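Local coordinates for protein peptide ABC transporter permease (Staphylococcus hominis, PDB 6EXS) that probably transports peptides, including a thioalcohol-conjugated dipeptide that is a precursor of human axillary malodour, across the bacterial membrane as a POT-family member, at residues G101-S106 and L184-M189; R282-A287 and V422-K427; Q361-I366 and V480-I485. All coordinates share one frame; numbering follows the deposited sequence.

In the fold
Contact 1 comes first along the chain and closes before the others open; it pairs helices 74-106 and 178-204 in the N-terminal half of the major facilitator fold. Contacts 2 and 3 belong to the C-terminal half, on the opposite side of the chain's centre, their centres about 41 and 45 Å from that of contact 1. These two interleave along the sequence: 282-287, 361-366, 422-427 and 480-485 alternate. Their centres are about 15 Å apart, and they touch through Ala287 against Ile485 and Leu424 against Leu364. Contact 1 thus packs one half of the transporter, while contacts 2 and 3 form one patch joining helix 279-302, the start of helix 364-389, the turn after 420-423 and the C-terminal tail.

Contact 1 (G101-S106 and L184-M189); sequences GHICLS and LAAIGM
His102 and Ala186 form the closest point between two helical segments that run nearly antiparallel, at 156°, with axes 8.6 Å apart. The packing is chiefly van der Waals. His102 CB sits 3.7 Å from Ala186 CA, pressing on the backbone, and 3.8 Å from Ala186 CB. With CG anti to the carbonyl carbon (chi1 -74°), the imidazole reaches two ways: His102 ND1 comes within 3.9 Å of Ala185 CB, and His102 CD2 lies 4.3 Å from Met189 CG, one turn further on. Ile103 CG1 makes a looser apolar contact with Ala186 CB at 4.4 Å. Among polar groups, Ser106 OG bonds back to His102 O of its own helix over 3.2 Å, tilted 28° from the carbonyl plane, and still borders the Ala186 methyl. Just beyond, a hydrogen bond between Leu105 O and His179 ND1 links the two helices. The end of Met189 leaves segment 101-106 and packs between helix 16-44 and the preceding turns of helix 74-106. The small Ala185 and Ala186 side chains thus lie against His102 where the third and sixth transmembrane helices pass, antiparallel neighbours within the N-terminal six-helix bundle of the major facilitator fold.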
loop_
_atom_site.group_PDB
_atom_site.type_symbol
_atom_site.label_atom_id
_atom_site.label_comp_id
_atom_site.label_asym_id
_atom_site.label_seq_id
_atom_site.Cartn_x
_atom_site.Cartn_y
_atom_site.Cartn_z
ATOM N N GLY A 101 -5.175 12.611 -12.062
ATOM C CA GLY A 101 -4.198 12.865 -11.007
ATOM C C GLY A 101 -2.772 12.893 -11.522
ATOM O O GLY A 101 -1.960 13.686 -11.059
ATOM N N HIS A 102 -2.453 12.047 -12.495
ATOM C CA HIS A 102 -1.124 12.023 -13.090
ATOM C C HIS A 102 -0.920 13.243 -14.002
ATOM O O HIS A 102 0.191 13.781 -14.048
ATOM C CB HIS A 102 -0.863 10.699 -13.830
ATOM C CG HIS A 102 -0.623 9.519 -12.929
ATOM N ND1 HIS A 102 0.584 9.339 -12.278
ATOM C CD2 HIS A 102 -1.423 8.461 -12.654
ATOM C CE1 HIS A 102 0.469 8.204 -11.608
ATOM N NE2 HIS A 102 -0.721 7.641 -11.801
ATOM N N ILE A 103 -1.995 13.699 -14.692
ATOM C CA ILE A 103 -1.940 14.881 -15.557
ATOM C C ILE A 103 -1.709 16.140 -14.690
ATOM O O ILE A 103 -0.878 16.970 -15.058
ATOM C CB ILE A 103 -3.153 14.973 -16.541
ATOM C CG1 ILE A 103 -3.099 13.816 -17.577
ATOM C CG2 ILE A 103 -3.200 16.324 -17.274
ATOM C CD1 ILE A 103 -4.438 13.451 -18.241
ATOM N N CYS A 104 -2.366 16.228 -13.500
ATOM C CA CYS A 104 -2.205 17.337 -12.539
ATOM C C CYS A 104 -0.718 17.628 -12.277
ATOM O O CYS A 104 -0.309 18.793 -12.309
ATOM C CB CYS A 104 -2.943 17.051 -11.231
ATOM S SG CYS A 104 -4.747 17.076 -11.360
ATOM N N LEU A 105 0.081 16.553 -12.027
ATOM C CA LEU A 105 1.521 16.619 -11.757
ATOM C C LEU A 105 2.367 17.028 -12.955
ATOM O O LEU A 105 3.452 17.567 -12.757
ATOM C CB LEU A 105 2.034 15.296 -11.174
ATOM C CG LEU A 105 1.782 15.055 -9.694
ATOM C CD1 LEU A 105 2.327 13.742 -9.286
ATOM C CD2 LEU A 105 2.390 16.162 -8.811
ATOM N N SER A 106 1.885 16.764 -14.188
ATOM C CA SER A 106 2.569 17.117 -15.442
ATOM C C SER A 106 2.488 18.606 -15.759
ATOM O O SER A 106 3.410 19.138 -16.378
ATOM C CB SER A 106 1.992 16.333 -16.612
ATOM O OG SER A 106 2.070 14.948 -16.327
ATOM N N LEU A 184 5.315 10.771 -18.223
ATOM C CA LEU A 184 5.625 9.398 -18.620
ATOM C C LEU A 184 4.762 8.400 -17.831
ATOM O O LEU A 184 4.245 7.452 -18.425
ATOM C CB LEU A 184 7.130 9.101 -18.469
ATOM C CG LEU A 184 7.677 7.781 -19.058
ATOM C CD1 LEU A 184 7.299 7.608 -20.534
ATOM C CD2 LEU A 184 9.187 7.733 -18.956
ATOM N N ALA A 185 4.558 8.651 -16.510
ATOM C CA ALA A 185 3.686 7.847 -15.650
ATOM C C ALA A 185 2.241 8.007 -16.159
ATOM O O ALA A 185 1.539 7.002 -16.288
ATOM C CB ALA A 185 3.798 8.291 -14.198
ATOM N N ALA A 186 1.837 9.248 -16.546
ATOM C CA ALA A 186 0.508 9.522 -17.107
ATOM C C ALA A 186 0.250 8.709 -18.384
ATOM O O ALA A 186 -0.775 8.047 -18.458
ATOM C CB ALA A 186 0.336 11.008 -17.383
ATOM N N ILE A 187 1.196 8.715 -19.350
ATOM C CA ILE A 187 1.095 7.983 -20.621
ATOM C C ILE A 187 1.049 6.465 -20.359
ATOM O O ILE A 187 0.234 5.771 -20.969
ATOM C CB ILE A 187 2.191 8.426 -21.655
ATOM C CG1 ILE A 187 1.975 9.903 -22.085
ATOM C CG2 ILE A 187 2.235 7.506 -22.892
ATOM C CD1 ILE A 187 3.220 10.638 -22.652
ATOM N N GLY A 188 1.863 5.990 -19.411
ATOM C CA GLY A 188 1.906 4.585 -19.014
ATOM C C GLY A 188 0.551 4.124 -18.523
ATOM O O GLY A 188 0.065 3.062 -18.921
ATOM N N MET A 189 -0.089 4.964 -17.703
ATOM C CA MET A 189 -1.420 4.725 -17.158
ATOM C C MET A 189 -2.476 4.761 -18.275
ATOM O O MET A 189 -3.417 3.975 -18.232
ATOM C CB MET A 189 -1.706 5.731 -16.029
ATOM C CG MET A 189 -3.019 5.528 -15.311
ATOM S SD MET A 189 -3.339 3.880 -14.677
ATOM C CE MET A 189 -5.037 3.960 -14.454
#

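Contact 2 (R282-A287 and V422-K427)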
loop_
_atom_site.group_PDB
_atom_site.type_symbol
_atom_site.label_atom_id
_atom_site.label_comp_id
_atom_site.label_asym_id
_atom_site.label_seq_id
_atom_site.Cartn_x
_atom_site.Cartn_y
_atom_site.Cartn_z
ATOM N N ARG A 282 -16.089 -15.478 17.191
ATOM C CA ARG A 282 -15.723 -14.356 18.054
ATOM C C ARG A 282 -14.324 -14.591 18.625
ATOM O O ARG A 282 -13.552 -13.636 18.752
ATOM C CB ARG A 282 -16.760 -14.198 19.178
ATOM C CG ARG A 282 -16.561 -12.977 20.065
ATOM C CD ARG A 282 -17.705 -12.772 21.036
ATOM N NE ARG A 282 -18.833 -12.084 20.405
ATOM C CZ ARG A 282 -19.944 -12.681 19.986
ATOM N NH1 ARG A 282 -20.102 -13.990 20.142
ATOM N NH2 ARG A 282 -20.912 -11.973 19.424
ATOM N N SER A 283 -13.998 -15.859 18.950
ATOM C CA SER A 283 -12.692 -16.257 19.477
ATOM C C SER A 283 -11.553 -16.072 18.465
ATOM O O SER A 283 -10.438 -15.747 18.869
ATOM C CB SER A 283 -12.727 -17.684 20.010
ATOM O OG SER A 283 -13.077 -17.677 21.383
ATOM N N ARG A 284 -11.841 -16.250 17.161
ATOM C CA ARG A 284 -10.873 -16.057 16.081
ATOM C C ARG A 284 -10.630 -14.561 15.824
ATOM O O ARG A 284 -9.533 -14.192 15.389
ATOM C CB ARG A 284 -11.333 -16.755 14.797
ATOM C CG ARG A 284 -11.304 -18.280 14.861
ATOM C CD ARG A 284 -11.692 -18.916 13.534
ATOM N NE ARG A 284 -13.016 -18.487 13.071
ATOM C CZ ARG A 284 -13.571 -18.859 11.922
ATOM N NH1 ARG A 284 -12.931 -19.686 11.105
ATOM N NH2 ARG A 284 -14.772 -18.411 11.584
ATOM N N VAL A 285 -11.648 -13.703 16.095
ATOM C CA VAL A 285 -11.584 -12.237 15.957
ATOM C C VAL A 285 -10.603 -11.677 17.001
ATOM O O VAL A 285 -9.707 -10.916 16.635
ATOM C CB VAL A 285 -12.988 -11.564 16.035
ATOM C CG1 VAL A 285 -12.884 -10.038 16.075
ATOM C CG2 VAL A 285 -13.875 -12.011 14.877
ATOM N N LYS A 286 -10.754 -12.076 18.288
ATOM C CA LYS A 286 -9.846 -11.639 19.354
ATOM C C LYS A 286 -8.428 -12.196 19.146
ATOM O O LYS A 286 -7.454 -11.541 19.523
ATOM C CB LYS A 286 -10.400 -11.916 20.769
ATOM C CG LYS A 286 -10.762 -13.362 21.073
ATOM C CD LYS A 286 -11.095 -13.541 22.544
ATOM C CE LYS A 286 -11.462 -14.962 22.896
ATOM N NZ LYS A 286 -12.916 -15.213 22.739
ATOM N N ALA A 287 -8.318 -13.368 18.484
ATOM C CA ALA A 287 -7.047 -14.003 18.134
ATOM C C ALA A 287 -6.303 -13.192 17.062
ATOM O O ALA A 287 -5.082 -13.311 16.965
ATOM C CB ALA A 287 -7.287 -15.418 17.634
ATOM N N VAL A 422 -9.352 -14.430 5.631
ATOM C CA VAL A 422 -10.303 -15.422 5.111
ATOM C C VAL A 422 -10.510 -16.577 6.134
ATOM O O VAL A 422 -11.650 -17.001 6.342
ATOM C CB VAL A 422 -9.932 -15.908 3.670
ATOM C CG1 VAL A 422 -8.567 -16.600 3.614
ATOM C CG2 VAL A 422 -11.023 -16.788 3.063
ATOM N N LYS A 423 -9.415 -17.048 6.785
ATOM C CA LYS A 423 -9.431 -18.126 7.782
ATOM C C LYS A 423 -10.094 -17.683 9.092
ATOM O O LYS A 423 -11.062 -18.308 9.525
ATOM C CB LYS A 423 -8.004 -18.686 8.015
ATOM C CG LYS A 423 -7.863 -19.721 9.145
ATOM C CD LYS A 423 -8.427 -21.106 8.795
ATOM C CE LYS A 423 -8.461 -22.038 9.987
ATOM N NZ LYS A 423 -9.535 -21.682 10.953
ATOM N N LEU A 424 -9.587 -16.599 9.703
ATOM C CA LEU A 424 -10.101 -16.042 10.960
ATOM C C LEU A 424 -11.354 -15.159 10.728
ATOM O O LEU A 424 -11.803 -14.468 11.647
ATOM C CB LEU A 424 -8.986 -15.253 11.690
ATOM C CG LEU A 424 -7.727 -16.043 12.089
ATOM C CD1 LEU A 424 -6.471 -15.279 11.744
ATOM C CD2 LEU A 424 -7.736 -16.407 13.562
ATOM N N ALA A 425 -11.935 -15.220 9.510
ATOM C CA ALA A 425 -13.094 -14.430 9.094
ATOM C C ALA A 425 -14.466 -15.055 9.399
ATOM O O ALA A 425 -14.702 -16.211 9.028
ATOM C CB ALA A 425 -12.994 -14.104 7.611
ATOM N N PRO A 426 -15.408 -14.283 10.010
ATOM C CA PRO A 426 -16.764 -14.816 10.231
ATOM C C PRO A 426 -17.558 -14.812 8.918
ATOM O O PRO A 426 -17.237 -14.032 8.014
ATOM C CB PRO A 426 -17.371 -13.859 11.271
ATOM C CG PRO A 426 -16.279 -12.872 11.623
ATOM C CD PRO A 426 -15.311 -12.891 10.490
ATOM N N LYS A 427 -18.583 -15.688 8.810
ATOM C CA LYS A 427 -19.427 -15.858 7.617
ATOM C C LYS A 427 -20.053 -14.557 7.088
ATOM O O LYS A 427 -20.133 -14.376 5.874
ATOM C CB LYS A 427 -20.511 -16.921 7.865
ATOM C CG LYS A 427 -21.079 -17.540 6.590
ATOM C CD LYS A 427 -22.328 -18.365 6.871
ATOM C CE LYS A 427 -22.989 -18.870 5.608
ATOM N NZ LYS A 427 -22.236 -19.994 4.988
#
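Arg284 reaches from helix 279-302 across the turn that follows helix 420-423, and its side chain carries the largest share of the contact. Arg284 CB lies 3.8 Å from Leu424 CD2, a methyl that also presses on the backbone, 3.4 Å from Arg284 O. The chain runs on extended to Arg284 CD, which approaches Lys423 O (4.1 Å) with Leu424 CA on the same side. A bend at chi3 (-57°) then brings the guanidinium against the turn, with Leu424 CA over one face. Arg284 NE is also near Lys423 O, and Arg284 CZ is 3.5 Å from that oxygen. Arg284 NH1 comes nearest, 2.8 Å from Lys423 O. Arg284 NH2 lies 3.4 Å from Ala425 O. Neither approach has the angle of a hydrogen bond, so these are close polar contacts rather than directed bonds. In the plane of the group, at its edge, stands Lys423 NZ, 3.9 Å from Arg284 NH1. This like-charge approach is probably eased by the carbonyls and by Glu281, whose carboxylate makes a long, weak ion pair with NH2 and accepts a bond from Lys427 N. Beside the arginine, the Val285 and Pro426 side chains cross at about a right angle, Val285 CG2 4.1 Å from Pro426 CG, and Ala287 faces Leu424. Leu424 is the first residue to leave helical geometry. The guanidinium thus lies against the turn leaving helix 420-423, close to the Lys423 and Ala425 carbonyls, where helix 279-302 meets the turn before helix 430-451 in the C-terminal half of the major facilitator fold.

Contact 3 (Q361-I366 and V480-I485); sequences QPSLAI and VFSPKI
Ser482 meets Ala365 and Ile366 through its hydroxyl, which is the centre of the contact. Ser482 OG lies 3.4 Å from Ala365 CB and 3.3 Å from Ile366 CG1, so the oxygen touches a methyl and a methylene at about a right angle to each other. Its torsion explains the reach: OG stands anti to the backbone N (chi1 176°) and extends toward helix 364-389. The Ser363 hydroxyl approaches as well, but at 3.8 Å between Ser363 OG and Ser482 OG the two are too far apart to bond. One turn along, Ile485 CG2 touches Ala365 CB at 4.0 Å, so that the alanine methyl is shared by the serine and the isoleucine. Beyond this shell, Ser363 occupies the N-cap position of helix 364-389, which sets Ala365 and Ile366 in its first turn. The partner is a single helical turn, 482-485, near the chain end; its Pro483 carbonyl is bonded by the Thr486 hydroxyl, and Thr486 also touches Ser363. Ile485 rests on Pro290 of helix 279-302. The pairing buries just 142 Å² in total. Hydroxyl against hydrocarbon suggests that between these two segments packing, rather than directional bonding, makes the contact, with Pro290 and Thr486 helping to place it.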
loop_
_atom_site.group_PDB
_atom_site.type_symbol
_atom_site.label_atom_id
_atom_site.label_comp_id
_atom_site.label_asym_id
_atom_site.label_seq_id
_atom_site.Cartn_x
_atom_site.Cartn_y
_atom_site.Cartn_z
ATOM N N GLN A 361 4.980 -26.724 9.581
ATOM C CA GLN A 361 5.327 -25.327 9.283
ATOM C C GLN A 361 4.965 -24.346 10.426
ATOM O O GLN A 361 4.040 -24.647 11.192
ATOM C CB GLN A 361 4.709 -24.879 7.935
ATOM C CG GLN A 361 3.225 -24.513 7.962
ATOM C CD GLN A 361 2.805 -23.901 6.652
ATOM O OE1 GLN A 361 2.939 -22.697 6.434
ATOM N NE2 GLN A 361 2.324 -24.720 5.733
ATOM N N PRO A 362 5.657 -23.177 10.556
ATOM C CA PRO A 362 5.294 -22.232 11.624
ATOM C C PRO A 362 3.888 -21.670 11.450
ATOM O O PRO A 362 3.402 -21.535 10.323
ATOM C CB PRO A 362 6.350 -21.127 11.503
ATOM C CG PRO A 362 6.817 -21.200 10.109
ATOM C CD PRO A 362 6.785 -22.656 9.754
ATOM N N SER A 363 3.241 -21.349 12.579
ATOM C CA SER A 363 1.890 -20.797 12.618
ATOM C C SER A 363 1.843 -19.329 12.166
ATOM O O SER A 363 2.886 -18.697 11.969
ATOM C CB SER A 363 1.299 -20.953 14.015
ATOM O OG SER A 363 1.941 -20.118 14.965
ATOM N N LEU A 364 0.617 -18.799 12.004
ATOM C CA LEU A 364 0.317 -17.423 11.606
ATOM C C LEU A 364 1.029 -16.431 12.543
ATOM O O LEU A 364 1.705 -15.510 12.077
ATOM C CB LEU A 364 -1.210 -17.218 11.676
ATOM C CG LEU A 364 -1.914 -16.671 10.439
ATOM C CD1 LEU A 364 -3.363 -17.110 10.414
ATOM C CD2 LEU A 364 -1.853 -15.161 10.408
ATOM N N ALA A 365 0.910 -16.676 13.866
ATOM C CA ALA A 365 1.496 -15.880 14.943
ATOM C C ALA A 365 3.021 -15.892 14.913
ATOM O O ALA A 365 3.615 -14.838 15.092
ATOM C CB ALA A 365 0.980 -16.360 16.294
ATOM N N ILE A 366 3.650 -17.065 14.674
ATOM C CA ILE A 366 5.110 -17.205 14.591
ATOM C C ILE A 366 5.651 -16.481 13.335
ATOM O O ILE A 366 6.618 -15.727 13.453
ATOM C CB ILE A 366 5.582 -18.688 14.712
ATOM C CG1 ILE A 366 5.142 -19.306 16.056
ATOM C CG2 ILE A 366 7.108 -18.819 14.551
ATOM C CD1 ILE A 366 5.092 -20.878 16.100
ATOM N N VAL A 480 5.409 -14.935 23.177
ATOM C CA VAL A 480 5.262 -15.921 24.262
ATOM C C VAL A 480 3.792 -16.436 24.398
ATOM O O VAL A 480 3.574 -17.490 25.006
ATOM C CB VAL A 480 5.857 -15.451 25.621
ATOM C CG1 VAL A 480 7.332 -15.068 25.481
ATOM C CG2 VAL A 480 5.050 -14.314 26.242
ATOM N N PHE A 481 2.811 -15.709 23.805
ATOM C CA PHE A 481 1.382 -16.059 23.822
ATOM C C PHE A 481 0.914 -16.720 22.516
ATOM O O PHE A 481 -0.275 -17.028 22.381
ATOM C CB PHE A 481 0.520 -14.830 24.161
ATOM C CG PHE A 481 0.805 -14.238 25.520
ATOM C CD1 PHE A 481 0.277 -14.810 26.672
ATOM C CD2 PHE A 481 1.599 -13.107 25.650
ATOM C CE1 PHE A 481 0.549 -14.264 27.930
ATOM C CE2 PHE A 481 1.873 -12.561 26.907
ATOM C CZ PHE A 481 1.343 -13.142 28.038
ATOM N N SER A 482 1.866 -16.970 21.577
ATOM C CA SER A 482 1.662 -17.599 20.260
ATOM C C SER A 482 0.875 -18.937 20.280
ATOM O O SER A 482 0.028 -19.086 19.391
ATOM C CB SER A 482 2.986 -17.777 19.524
ATOM O OG SER A 482 2.810 -18.459 18.293
ATOM N N PRO A 483 1.095 -19.912 21.222
ATOM C CA PRO A 483 0.286 -21.148 21.185
ATOM C C PRO A 483 -1.211 -20.914 21.435
ATOM O O PRO A 483 -2.038 -21.604 20.828
ATOM C CB PRO A 483 0.918 -22.030 22.275
ATOM C CG PRO A 483 2.250 -21.426 22.554
ATOM C CD PRO A 483 2.056 -19.963 22.345
ATOM N N LYS A 484 -1.561 -19.930 22.296
ATOM C CA LYS A 484 -2.952 -19.594 22.623
ATOM C C LYS A 484 -3.666 -18.846 21.498
ATOM O O LYS A 484 -4.882 -18.990 21.350
ATOM C CB LYS A 484 -3.044 -18.814 23.944
ATOM C CG LYS A 484 -3.106 -19.707 25.187
ATOM C CD LYS A 484 -1.781 -19.766 25.949
ATOM C CE LYS A 484 -1.603 -18.617 26.916
ATOM N NZ LYS A 484 -0.239 -18.597 27.501
ATOM N N ILE A 485 -2.910 -18.053 20.709
ATOM C CA ILE A 485 -3.406 -17.252 19.579
ATOM C C ILE A 485 -3.985 -18.145 18.460
ATOM O O ILE A 485 -5.039 -17.821 17.912
ATOM C CB ILE A 485 -2.307 -16.253 19.075
ATOM C CG1 ILE A 485 -2.017 -15.161 20.144
ATOM C CG2 ILE A 485 -2.668 -15.612 17.713
ATOM C CD1 ILE A 485 -0.624 -14.462 20.052
#